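Local coordinates for protein PBP5 (Haemophilus influenzae, PDB 3A3J) that removes the terminal D-alanine from cell-wall peptide precursors, as a serine-type D-alanyl-D-alanine carboxypeptidase, at residues M40-Y44 with I157-I161. Sequence-based numbering, arbitrary orientation.
Sequences MMTSY and IGAHI
Met40, Met41 and Tyr44 face Ile157, Gly158, His160 and Ile161 where two helices run in roughly the same direction; the axes of residues 40-44 and 157-161 come within 9.9 Å and are inclined by 32°. The pair lies in the helical part of the penicillin-binding, beta-lactamase-like fold: helix 38-51 begins two residues after the nucleophile Ser36 and contains the proton acceptor Lys39, and helix 151-164 packs alongside it. No hydrogen bond passes between the two segments, which are joined by apolar side chains and the edge of one ring. Because Gly158 carries no side chain, the bent end of Met40 rests directly on its backbone, with Met40 CE 3.6 Å from Gly158 N and also against CG2 of Ile157. The Ile161 side chain crosses that of Met40 at about a right angle, Ile161 CD1 coming 3.8 Å from Met40 CB. Met41 turns twice along its chain, and these bends carry Met41 CE to 4.2 Å from Ile157 CG1. The Tyr44 side chain, extended away from its own backbone N (chi1 -171°), passes Ile161 in the opposite sense. Its hydroxyl and His160 ND1 both hydrogen-bond to OD2 of Asp164, while Phe129 stacks on the His160 ring. At the Tyr44 ring edge, CE1 lies 3.7 Å from His160 O, in the ring plane.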
loop_
_atom_site.group_PDB
_atom_site.type_symbol
_atom_site.label_atom_id
_atom_site.label_comp_id
_atom_site.label_asym_id
_atom_site.label_seq_id
_atom_site.Cartn_x
_atom_site.Cartn_y
_atom_site.Cartn_z
ATOM N N MET A 40 -1.458 -0.878 10.337
ATOM C CA MET A 40 -1.902 -0.633 8.946
ATOM C C MET A 40 -2.899 -1.731 8.469
ATOM O O MET A 40 -3.935 -1.410 7.950
ATOM C CB MET A 40 -0.646 -0.640 8.004
ATOM C CG MET A 40 0.033 0.757 8.000
ATOM S SD MET A 40 1.623 0.689 7.232
ATOM C CE MET A 40 1.517 -0.269 5.678
ATOM N N MET A 41 -2.559 -2.996 8.683
ATOM C CA MET A 41 -3.518 -4.111 8.378
ATOM C C MET A 41 -4.802 -3.993 9.202
ATOM O O MET A 41 -5.937 -4.022 8.683
ATOM C CB MET A 41 -2.866 -5.494 8.567
ATOM C CG MET A 41 -3.793 -6.701 8.038
ATOM S SD MET A 41 -4.485 -6.401 6.380
ATOM C CE MET A 41 -3.166 -7.133 5.501
ATOM N N THR A 42 -4.640 -3.759 10.498
ATOM C CA THR A 42 -5.849 -3.511 11.355
ATOM C C THR A 42 -6.755 -2.436 10.799
ATOM O O THR A 42 -7.990 -2.585 10.738
ATOM C CB THR A 42 -5.457 -3.143 12.838
ATOM O OG1 THR A 42 -4.671 -4.203 13.400
ATOM C CG2 THR A 42 -6.710 -2.906 13.672
ATOM N N SER A 43 -6.168 -1.290 10.420
ATOM C CA SER A 43 -6.993 -0.211 9.803
ATOM C C SER A 43 -7.537 -0.595 8.419
ATOM O O SER A 43 -8.576 -0.102 8.002
ATOM C CB SER A 43 -6.096 1.044 9.642
ATOM O OG SER A 43 -5.315 1.134 10.885
ATOM N N TYR A 44 -6.790 -1.406 7.684
ATOM C CA TYR A 44 -7.308 -1.959 6.416
ATOM C C TYR A 44 -8.650 -2.730 6.684
ATOM O O TYR A 44 -9.725 -2.339 6.173
ATOM C CB TYR A 44 -6.264 -2.847 5.694
ATOM C CG TYR A 44 -6.782 -3.215 4.283
ATOM C CD1 TYR A 44 -6.561 -2.350 3.192
ATOM C CD2 TYR A 44 -7.595 -4.333 4.076
ATOM C CE1 TYR A 44 -7.075 -2.641 1.896
ATOM C CE2 TYR A 44 -8.109 -4.655 2.791
ATOM C CZ TYR A 44 -7.823 -3.802 1.703
ATOM O OH TYR A 44 -8.305 -4.061 0.445
ATOM N N ILE A 157 0.936 -3.536 1.410
ATOM C CA ILE A 157 -0.230 -3.225 2.325
ATOM C C ILE A 157 -0.524 -1.763 2.274
ATOM O O ILE A 157 -1.685 -1.336 2.170
ATOM C CB ILE A 157 0.020 -3.667 3.864
ATOM C CG1 ILE A 157 0.157 -5.191 3.938
ATOM C CG2 ILE A 157 -1.082 -3.104 4.742
ATOM C CD1 ILE A 157 0.839 -5.799 5.177
ATOM N N GLY A 158 0.518 -0.941 2.290
ATOM C CA GLY A 158 0.201 0.547 2.319
ATOM C C GLY A 158 -0.399 0.910 0.960
ATOM O O GLY A 158 -1.303 1.736 0.861
ATOM N N ALA A 159 0.046 0.285 -0.129
ATOM C CA ALA A 159 -0.625 0.696 -1.447
ATOM C C ALA A 159 -2.103 0.385 -1.484
ATOM O O ALA A 159 -2.948 1.127 -2.069
ATOM C CB ALA A 159 0.089 0.002 -2.640
ATOM N N HIS A 160 -2.465 -0.734 -0.831
ATOM C CA HIS A 160 -3.894 -1.156 -0.784
ATOM C C HIS A 160 -4.702 -0.222 0.049
ATOM O O HIS A 160 -5.833 0.086 -0.277
ATOM C CB HIS A 160 -4.026 -2.559 -0.188
ATOM C CG HIS A 160 -3.944 -3.647 -1.221
ATOM N ND1 HIS A 160 -4.937 -3.844 -2.158
ATOM C CD2 HIS A 160 -2.976 -4.553 -1.496
ATOM C CE1 HIS A 160 -4.610 -4.875 -2.932
ATOM N NE2 HIS A 160 -3.403 -5.303 -2.578
ATOM N N ILE A 161 -4.146 0.229 1.182
ATOM C CA ILE A 161 -4.856 1.304 1.886
ATOM C C ILE A 161 -5.046 2.545 1.027
ATOM O O ILE A 161 -6.140 3.137 0.961
ATOM C CB ILE A 161 -4.032 1.758 3.200
ATOM C CG1 ILE A 161 -3.934 0.580 4.233
ATOM C CG2 ILE A 161 -4.661 3.005 3.796
ATOM C CD1 ILE A 161 -2.708 0.624 5.138
#